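Local coordinates for iron-regulated outer membrane protein (Neisseria meningitidis, PDB 4B7O) that transports iron across the outer membrane as a TonB-dependent transporter, probably taking up siderophore-bound iron, at residues A[61-69]-A[538-546]; A[437-448]-A[464-475]. One frame throughout, in Å; residues are numbered along the deposited sequence.

Contact 1 of 2, residues A[61-69]-A[538-546]; sequences DRQGSKIRT and RNTEIGFNY
Asn545 and Gly64 meet amide to backbone. Asn545 OD1 accepts from Gly64 N at 2.8 Å (150° at the hydrogen), and Asn545 ND2 returns a bond to Gly64 O at 3.1 Å. Two bonds thus fix the rotation of the amide, which the first torsion (CG anti to the carbonyl carbon, chi1 -62°) holds against the type II' turn Gln63-Lys66. Beside it the packing is tight: Gly64 CA and Gly543 CA come within 4.0 Å, and Gly64 CA lies 3.4 Å from Phe544 O in a nearly straight CA-H...O contact. A second grip is charged. The Lys66 chain, extended to CE and bent at the last torsion (chi4 68°), crosses the Glu541 carboxylate, and Lys66 NZ meets Glu541 OE2 at 2.8 Å from above its plane, while Asn539 ND2 binds that oxygen in its anti direction at 2.7 Å. Lys66 NZ also donates to Lys151 O and Ala153 O, and Glu541 OE1 pairs with Arg110. The other side is looser. Asp61 is exposed, Arg62 sends its guanidinium to Gln493, and a water donates to Arg62 O and Asn545 OD1. This is the plug-to-wall interface of a TonB-dependent transporter, with an N-terminal plug turn seated on barrel strand 535-547.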
# COMPACT_ATOMS: atom_id res chain seq x y z
N ASP A 61 11.05 -0.06 -18.05
CA ASP A 61 10.42 1.20 -17.53
C ASP A 61 10.56 2.41 -18.45
O ASP A 61 11.66 2.91 -18.60
CB ASP A 61 10.99 1.58 -16.18
CG ASP A 61 10.38 0.78 -15.07
OD1 ASP A 61 9.18 0.41 -15.20
OD2 ASP A 61 11.10 0.49 -14.08
N ARG A 62 9.46 2.89 -19.02
CA ARG A 62 9.56 4.01 -19.94
C ARG A 62 8.53 5.08 -19.75
O ARG A 62 8.16 5.74 -20.73
CB ARG A 62 9.55 3.56 -21.41
CG ARG A 62 10.72 2.62 -21.68
CD ARG A 62 10.82 2.17 -23.11
NE ARG A 62 9.63 1.46 -23.56
CZ ARG A 62 9.25 1.40 -24.85
NH1 ARG A 62 9.99 2.00 -25.82
NH2 ARG A 62 8.14 0.76 -25.17
N GLN A 63 8.08 5.30 -18.51
CA GLN A 63 7.14 6.41 -18.28
C GLN A 63 7.67 7.42 -17.28
O GLN A 63 6.91 8.04 -16.54
CB GLN A 63 5.75 5.94 -17.90
CG GLN A 63 5.09 5.07 -18.96
CD GLN A 63 3.61 4.73 -18.64
OE1 GLN A 63 3.21 3.56 -18.68
NE2 GLN A 63 2.81 5.75 -18.36
N GLY A 64 8.97 7.63 -17.32
CA GLY A 64 9.53 8.52 -16.38
C GLY A 64 9.62 7.80 -15.04
O GLY A 64 10.17 6.70 -14.93
N SER A 65 9.09 8.45 -14.02
CA SER A 65 9.06 7.91 -12.68
C SER A 65 7.65 7.35 -12.42
O SER A 65 7.39 6.84 -11.32
CB SER A 65 9.38 9.02 -11.68
OG SER A 65 9.94 8.48 -10.49
N LYS A 66 6.76 7.45 -13.41
CA LYS A 66 5.38 7.01 -13.27
C LYS A 66 5.24 5.55 -12.85
O LYS A 66 4.36 5.24 -12.08
CB LYS A 66 4.59 7.25 -14.54
CG LYS A 66 3.15 6.87 -14.42
CD LYS A 66 2.35 7.18 -15.69
CE LYS A 66 0.89 6.82 -15.48
NZ LYS A 66 0.31 7.76 -14.47
N ILE A 67 6.13 4.69 -13.34
CA ILE A 67 6.02 3.28 -13.16
C ILE A 67 7.39 2.74 -12.93
O ILE A 67 8.22 2.81 -13.81
CB ILE A 67 5.38 2.64 -14.40
CG1 ILE A 67 3.86 2.79 -14.30
CG2 ILE A 67 5.70 1.15 -14.48
CD1 ILE A 67 3.16 2.85 -15.62
N ARG A 68 7.66 2.24 -11.72
CA ARG A 68 8.96 1.67 -11.43
C ARG A 68 8.73 0.20 -11.12
O ARG A 68 8.11 -0.17 -10.11
CB ARG A 68 9.63 2.41 -10.29
CG ARG A 68 9.84 3.91 -10.60
CD ARG A 68 10.73 4.68 -9.61
NE ARG A 68 12.14 4.24 -9.58
CZ ARG A 68 12.76 3.70 -8.52
NH1 ARG A 68 12.12 3.51 -7.35
NH2 ARG A 68 14.04 3.35 -8.60
N THR A 69 9.13 -0.66 -12.04
CA THR A 69 8.86 -2.05 -11.80
C THR A 69 10.12 -2.72 -11.23
O THR A 69 11.24 -2.29 -11.51
CB THR A 69 8.18 -2.80 -12.99
OG1 THR A 69 9.02 -3.83 -13.48
CG2 THR A 69 7.78 -1.88 -14.12
N ARG A 538 -8.56 12.80 -13.26
CA ARG A 538 -7.90 12.98 -14.55
C ARG A 538 -6.42 13.21 -14.29
O ARG A 538 -6.08 14.17 -13.66
CB ARG A 538 -8.51 14.16 -15.31
CG ARG A 538 -8.12 14.20 -16.78
CD ARG A 538 -8.66 15.46 -17.48
NE ARG A 538 -8.34 16.75 -16.84
CZ ARG A 538 -8.39 17.92 -17.49
NH1 ARG A 538 -8.70 17.96 -18.78
NH2 ARG A 538 -8.12 19.08 -16.86
N ASN A 539 -5.57 12.32 -14.77
CA ASN A 539 -4.15 12.41 -14.50
C ASN A 539 -3.35 12.67 -15.78
O ASN A 539 -3.36 11.89 -16.70
CB ASN A 539 -3.65 11.12 -13.79
CG ASN A 539 -2.23 11.23 -13.25
OD1 ASN A 539 -1.99 11.91 -12.28
ND2 ASN A 539 -1.28 10.55 -13.89
N THR A 540 -2.61 13.77 -15.81
CA THR A 540 -1.73 13.97 -16.94
C THR A 540 -0.30 14.10 -16.53
O THR A 540 0.04 14.81 -15.59
CB THR A 540 -2.23 15.07 -17.89
OG1 THR A 540 -1.13 15.85 -18.38
CG2 THR A 540 -3.19 15.92 -17.24
N GLU A 541 0.57 13.36 -17.19
CA GLU A 541 2.00 13.51 -16.89
C GLU A 541 3.02 13.43 -18.01
O GLU A 541 2.81 12.74 -18.99
CB GLU A 541 2.46 12.59 -15.75
CG GLU A 541 2.01 11.15 -15.70
CD GLU A 541 2.33 10.57 -14.30
OE1 GLU A 541 3.53 10.49 -13.90
OE2 GLU A 541 1.36 10.19 -13.59
N ILE A 542 4.15 14.10 -17.84
CA ILE A 542 5.23 13.91 -18.81
C ILE A 542 6.40 13.21 -18.12
O ILE A 542 6.56 13.32 -16.92
CB ILE A 542 5.59 15.24 -19.48
CG1 ILE A 542 5.79 16.31 -18.42
CG2 ILE A 542 4.40 15.75 -20.36
CD1 ILE A 542 6.44 17.52 -19.02
N GLY A 543 7.20 12.44 -18.86
CA GLY A 543 8.38 11.86 -18.22
C GLY A 543 9.45 11.64 -19.23
O GLY A 543 9.22 11.88 -20.38
N PHE A 544 10.60 11.14 -18.80
CA PHE A 544 11.72 10.82 -19.67
C PHE A 544 12.56 9.77 -18.92
O PHE A 544 12.52 9.63 -17.67
CB PHE A 544 12.56 12.11 -20.03
CG PHE A 544 13.48 12.48 -18.96
CD1 PHE A 544 14.69 11.88 -18.89
CD2 PHE A 544 13.05 13.28 -17.92
CE1 PHE A 544 15.53 12.13 -17.79
CE2 PHE A 544 13.88 13.55 -16.84
CZ PHE A 544 15.12 12.96 -16.77
N ASN A 545 13.33 9.00 -19.67
CA ASN A 545 14.20 8.01 -19.02
C ASN A 545 15.42 8.02 -19.84
O ASN A 545 15.35 8.06 -21.06
CB ASN A 545 13.56 6.61 -19.08
CG ASN A 545 12.23 6.56 -18.33
OD1 ASN A 545 11.19 6.98 -18.85
ND2 ASN A 545 12.28 6.10 -17.07
N TYR A 546 16.56 8.00 -19.19
CA TYR A 546 17.80 7.91 -19.87
C TYR A 546 18.58 6.78 -19.29
O TYR A 546 18.62 6.63 -18.09
CB TYR A 546 18.60 9.23 -19.73
CG TYR A 546 20.01 9.10 -20.29
CD1 TYR A 546 20.29 9.31 -21.64
CD2 TYR A 546 21.02 8.64 -19.49
CE1 TYR A 546 21.56 9.14 -22.13
CE2 TYR A 546 22.28 8.45 -19.98
CZ TYR A 546 22.56 8.73 -21.29
OH TYR A 546 23.86 8.52 -21.70
O HOH W 1 9.70 8.27 -20.71

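Contact 2 of 2, residues A[437-448]-A[464-475]; sequences LSNPTKTDTGAY and LRYDRFKVKTHD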
# COMPACT_ATOMS: atom_id res chain seq x y z
N LEU A 437 -29.96 -3.00 11.12
CA LEU A 437 -28.69 -3.04 10.39
C LEU A 437 -28.31 -4.40 9.85
O LEU A 437 -28.51 -5.38 10.51
CB LEU A 437 -27.61 -2.52 11.31
CG LEU A 437 -27.48 -1.01 11.28
CD1 LEU A 437 -28.71 -0.24 10.79
CD2 LEU A 437 -27.02 -0.54 12.63
N SER A 438 -27.81 -4.45 8.62
CA SER A 438 -27.16 -5.65 8.10
C SER A 438 -25.70 -5.34 7.63
O SER A 438 -25.17 -4.20 7.76
CB SER A 438 -28.00 -6.28 7.00
OG SER A 438 -28.28 -5.31 6.04
N ASN A 439 -25.04 -6.36 7.09
CA ASN A 439 -23.68 -6.24 6.64
C ASN A 439 -23.54 -5.41 5.37
O ASN A 439 -24.05 -5.79 4.31
CB ASN A 439 -23.16 -7.63 6.34
CG ASN A 439 -22.84 -8.38 7.58
OD1 ASN A 439 -23.01 -7.84 8.68
ND2 ASN A 439 -22.34 -9.59 7.44
N PRO A 440 -22.78 -4.31 5.45
CA PRO A 440 -22.53 -3.44 4.31
C PRO A 440 -21.74 -4.18 3.29
O PRO A 440 -20.92 -5.04 3.65
CB PRO A 440 -21.70 -2.31 4.90
CG PRO A 440 -21.84 -2.45 6.39
CD PRO A 440 -21.95 -3.93 6.59
N THR A 441 -22.05 -3.93 2.01
CA THR A 441 -21.30 -4.54 0.93
C THR A 441 -21.05 -3.56 -0.25
O THR A 441 -21.64 -2.48 -0.33
CB THR A 441 -22.00 -5.78 0.38
OG1 THR A 441 -23.13 -5.35 -0.35
CG2 THR A 441 -22.44 -6.71 1.48
N LYS A 442 -20.20 -3.97 -1.18
CA LYS A 442 -19.85 -3.12 -2.33
C LYS A 442 -19.40 -4.03 -3.43
O LYS A 442 -18.53 -4.89 -3.20
CB LYS A 442 -18.76 -2.11 -2.01
CG LYS A 442 -18.60 -1.10 -3.14
CD LYS A 442 -17.70 0.04 -2.73
CE LYS A 442 -16.25 -0.29 -3.04
NZ LYS A 442 -15.41 0.85 -2.61
N THR A 443 -20.05 -3.92 -4.58
CA THR A 443 -19.61 -4.65 -5.77
C THR A 443 -18.98 -3.64 -6.75
O THR A 443 -19.54 -2.58 -6.96
CB THR A 443 -20.80 -5.31 -6.45
OG1 THR A 443 -21.42 -6.20 -5.53
CG2 THR A 443 -20.39 -6.08 -7.69
N ASP A 444 -17.80 -3.94 -7.28
CA ASP A 444 -17.19 -3.11 -8.33
C ASP A 444 -17.02 -3.99 -9.53
O ASP A 444 -16.58 -5.15 -9.40
CB ASP A 444 -15.87 -2.49 -7.92
CG ASP A 444 -16.02 -1.37 -6.92
OD1 ASP A 444 -16.68 -0.35 -7.22
OD2 ASP A 444 -15.43 -1.46 -5.80
N THR A 445 -17.48 -3.46 -10.67
CA THR A 445 -17.47 -4.14 -11.97
C THR A 445 -16.82 -3.25 -13.08
O THR A 445 -17.17 -2.08 -13.26
CB THR A 445 -18.90 -4.55 -12.39
OG1 THR A 445 -19.74 -4.61 -11.23
CG2 THR A 445 -18.88 -5.91 -13.03
N GLY A 446 -15.91 -3.85 -13.83
CA GLY A 446 -15.15 -3.15 -14.85
C GLY A 446 -14.98 -3.97 -16.13
O GLY A 446 -14.65 -5.18 -16.11
N ALA A 447 -15.25 -3.35 -17.27
CA ALA A 447 -14.69 -3.91 -18.50
C ALA A 447 -13.88 -2.80 -19.17
O ALA A 447 -14.15 -1.61 -18.99
CB ALA A 447 -15.80 -4.37 -19.40
N TYR A 448 -12.87 -3.19 -19.92
CA TYR A 448 -12.00 -2.20 -20.49
C TYR A 448 -11.57 -2.77 -21.77
O TYR A 448 -11.55 -3.99 -21.95
CB TYR A 448 -10.73 -2.00 -19.63
CG TYR A 448 -9.85 -3.23 -19.50
CD1 TYR A 448 -8.90 -3.54 -20.44
CD2 TYR A 448 -9.99 -4.09 -18.43
CE1 TYR A 448 -8.11 -4.66 -20.32
CE2 TYR A 448 -9.22 -5.22 -18.31
CZ TYR A 448 -8.29 -5.49 -19.25
OH TYR A 448 -7.53 -6.61 -19.12
N LEU A 464 -10.26 2.35 -23.02
CA LEU A 464 -11.50 2.82 -22.39
C LEU A 464 -11.91 1.81 -21.33
O LEU A 464 -11.72 0.61 -21.53
CB LEU A 464 -12.61 2.92 -23.46
CG LEU A 464 -13.95 3.60 -23.18
CD1 LEU A 464 -13.79 4.97 -22.50
CD2 LEU A 464 -14.73 3.74 -24.49
N ARG A 465 -12.46 2.31 -20.22
CA ARG A 465 -13.00 1.46 -19.17
C ARG A 465 -14.40 1.83 -18.88
O ARG A 465 -14.74 3.01 -18.82
CB ARG A 465 -12.28 1.66 -17.82
CG ARG A 465 -10.97 0.99 -17.75
CD ARG A 465 -10.40 1.23 -16.34
NE ARG A 465 -11.16 0.48 -15.33
CZ ARG A 465 -11.07 -0.83 -15.16
NH1 ARG A 465 -10.21 -1.58 -15.88
NH2 ARG A 465 -11.85 -1.38 -14.24
N TYR A 466 -15.19 0.81 -18.59
CA TYR A 466 -16.50 0.97 -18.05
C TYR A 466 -16.46 0.52 -16.59
O TYR A 466 -16.19 -0.62 -16.32
CB TYR A 466 -17.47 0.10 -18.88
CG TYR A 466 -18.85 0.30 -18.39
CD1 TYR A 466 -19.42 1.57 -18.41
CD2 TYR A 466 -19.56 -0.75 -17.80
CE1 TYR A 466 -20.67 1.80 -17.91
CE2 TYR A 466 -20.84 -0.53 -17.29
CZ TYR A 466 -21.38 0.74 -17.35
OH TYR A 466 -22.64 0.98 -16.86
N ASP A 467 -16.68 1.43 -15.65
CA ASP A 467 -16.55 1.12 -14.22
C ASP A 467 -17.91 1.28 -13.59
O ASP A 467 -18.49 2.37 -13.68
CB ASP A 467 -15.60 2.10 -13.53
CG ASP A 467 -14.12 1.66 -13.59
OD1 ASP A 467 -13.41 2.03 -14.57
OD2 ASP A 467 -13.64 1.00 -12.63
N ARG A 468 -18.44 0.21 -12.99
CA ARG A 468 -19.76 0.23 -12.34
C ARG A 468 -19.64 -0.16 -10.86
O ARG A 468 -19.07 -1.21 -10.52
CB ARG A 468 -20.71 -0.74 -13.06
CG ARG A 468 -22.12 -0.74 -12.48
CD ARG A 468 -23.22 -0.91 -13.53
NE ARG A 468 -24.54 -0.94 -12.87
CZ ARG A 468 -25.31 0.13 -12.61
NH1 ARG A 468 -24.93 1.35 -12.98
NH2 ARG A 468 -26.48 -0.03 -11.99
N PHE A 469 -20.19 0.66 -9.98
CA PHE A 469 -20.31 0.21 -8.61
C PHE A 469 -21.73 0.05 -8.03
O PHE A 469 -22.69 0.70 -8.49
CB PHE A 469 -19.45 1.06 -7.70
CG PHE A 469 -20.06 2.35 -7.30
CD1 PHE A 469 -20.95 2.39 -6.21
CD2 PHE A 469 -19.72 3.53 -7.94
CE1 PHE A 469 -21.51 3.58 -5.78
CE2 PHE A 469 -20.26 4.74 -7.50
CZ PHE A 469 -21.16 4.77 -6.44
N LYS A 470 -21.86 -0.78 -6.99
CA LYS A 470 -23.13 -0.88 -6.18
C LYS A 470 -22.78 -0.91 -4.71
O LYS A 470 -22.05 -1.78 -4.25
CB LYS A 470 -23.92 -2.14 -6.54
CG LYS A 470 -25.43 -1.97 -6.27
CD LYS A 470 -26.17 -3.06 -5.47
CE LYS A 470 -26.45 -4.32 -6.29
NZ LYS A 470 -25.33 -5.33 -6.13
N VAL A 471 -23.25 0.05 -3.96
CA VAL A 471 -22.91 0.09 -2.57
C VAL A 471 -24.14 -0.14 -1.69
O VAL A 471 -25.14 0.59 -1.80
CB VAL A 471 -22.31 1.46 -2.22
CG1 VAL A 471 -22.47 1.74 -0.77
CG2 VAL A 471 -20.84 1.48 -2.59
N LYS A 472 -24.05 -1.13 -0.79
CA LYS A 472 -25.13 -1.40 0.14
C LYS A 472 -24.66 -1.08 1.54
O LYS A 472 -23.86 -1.81 2.11
CB LYS A 472 -25.60 -2.85 -0.01
CG LYS A 472 -26.99 -3.15 0.56
CD LYS A 472 -26.91 -4.18 1.70
CE LYS A 472 -26.79 -3.44 3.03
NZ LYS A 472 -26.41 -4.26 4.22
N THR A 473 -25.11 0.05 2.06
CA THR A 473 -24.72 0.48 3.37
C THR A 473 -25.38 -0.43 4.40
O THR A 473 -26.12 -1.34 4.04
CB THR A 473 -25.22 1.90 3.64
OG1 THR A 473 -26.28 2.21 2.72
CG2 THR A 473 -24.06 2.93 3.54
N HIS A 474 -25.11 -0.18 5.69
CA HIS A 474 -25.61 -1.07 6.75
C HIS A 474 -27.02 -0.83 7.14
O HIS A 474 -27.46 -1.40 8.11
CB HIS A 474 -24.73 -1.08 8.00
CG HIS A 474 -24.80 0.18 8.81
ND1 HIS A 474 -24.04 0.35 9.91
CD2 HIS A 474 -25.50 1.36 8.62
CE1 HIS A 474 -24.25 1.58 10.42
NE2 HIS A 474 -25.15 2.20 9.64
N ASP A 475 -27.73 0.02 6.41
CA ASP A 475 -29.17 0.15 6.62
C ASP A 475 -29.94 -0.44 5.46
O ASP A 475 -31.10 -0.11 5.25
CB ASP A 475 -29.57 1.61 6.88
CG ASP A 475 -29.09 2.56 5.79
OD1 ASP A 475 -28.59 2.07 4.72
OD2 ASP A 475 -29.22 3.80 5.99
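Arg465 and Tyr448 form a non-hydrogen-bonded pair, with Arg465 CG 3.5 Å from Tyr448 CB and the guanidinium inclined 24° to the ring. The bend at chi3 turns Arg465 NE back to Asp467 OD1 at 2.8 Å; its other nitrogens bond Asn383 and Ala156 O. Next, Tyr466 N points almost straight at Ala447 O (2.7 Å, 175° at the hydrogen), and Arg468 and Lys470 exchange paired backbone bonds with Thr445 and Thr443. Between them Phe469 CB lies 3.1 Å from Asp444 OD1, an oxygen bound by Ser510, while Arg385 takes the other. Val471 CG2 packs on the aliphatic part of Lys442, 3.5 Å from Lys442 CD; Lys442 NZ goes on to Asp127 and Pro511 O. Lys472 reaches onward past its strand end, where Lys472 NZ meets Ser438 OG at 2.8 Å and Asn439 O more weakly. Last, Leu437 CG sits over one face of His474, 3.9 Å from the ring centroid and 13° off its normal; His474 ND1 bonds to Thr519 O and His474 NE2 to Ile526 N. Charge on the face of Lys442, Asp444, Arg465 and Asp467 is thus largely paired, consistent with a largely polar patch of inner wall, where Lys442 pairs with Asp127 of the plug.

Overall arrangement
Both contacts involve the beta-barrel, in different ways: contact 2 pairs neighbouring wall strands 441-455 and 458-472 as a hairpin, whereas contact 1 joins the plug to wall strand 535-547. Strands 478-493 and 498-509 lie between the two places in the barrel order. Their centres are 31 Å apart and their nearest atoms about 12 Å, so they do not touch. Along the chain contact 2 is nested within the 468 residues separating the halves of contact 1. The modelled chain therefore begins in the plug, builds much of the wall, contact 2 included, and then supplies the strand that receives the turn around Gly64, consistent with a plug enclosed by its own barrel.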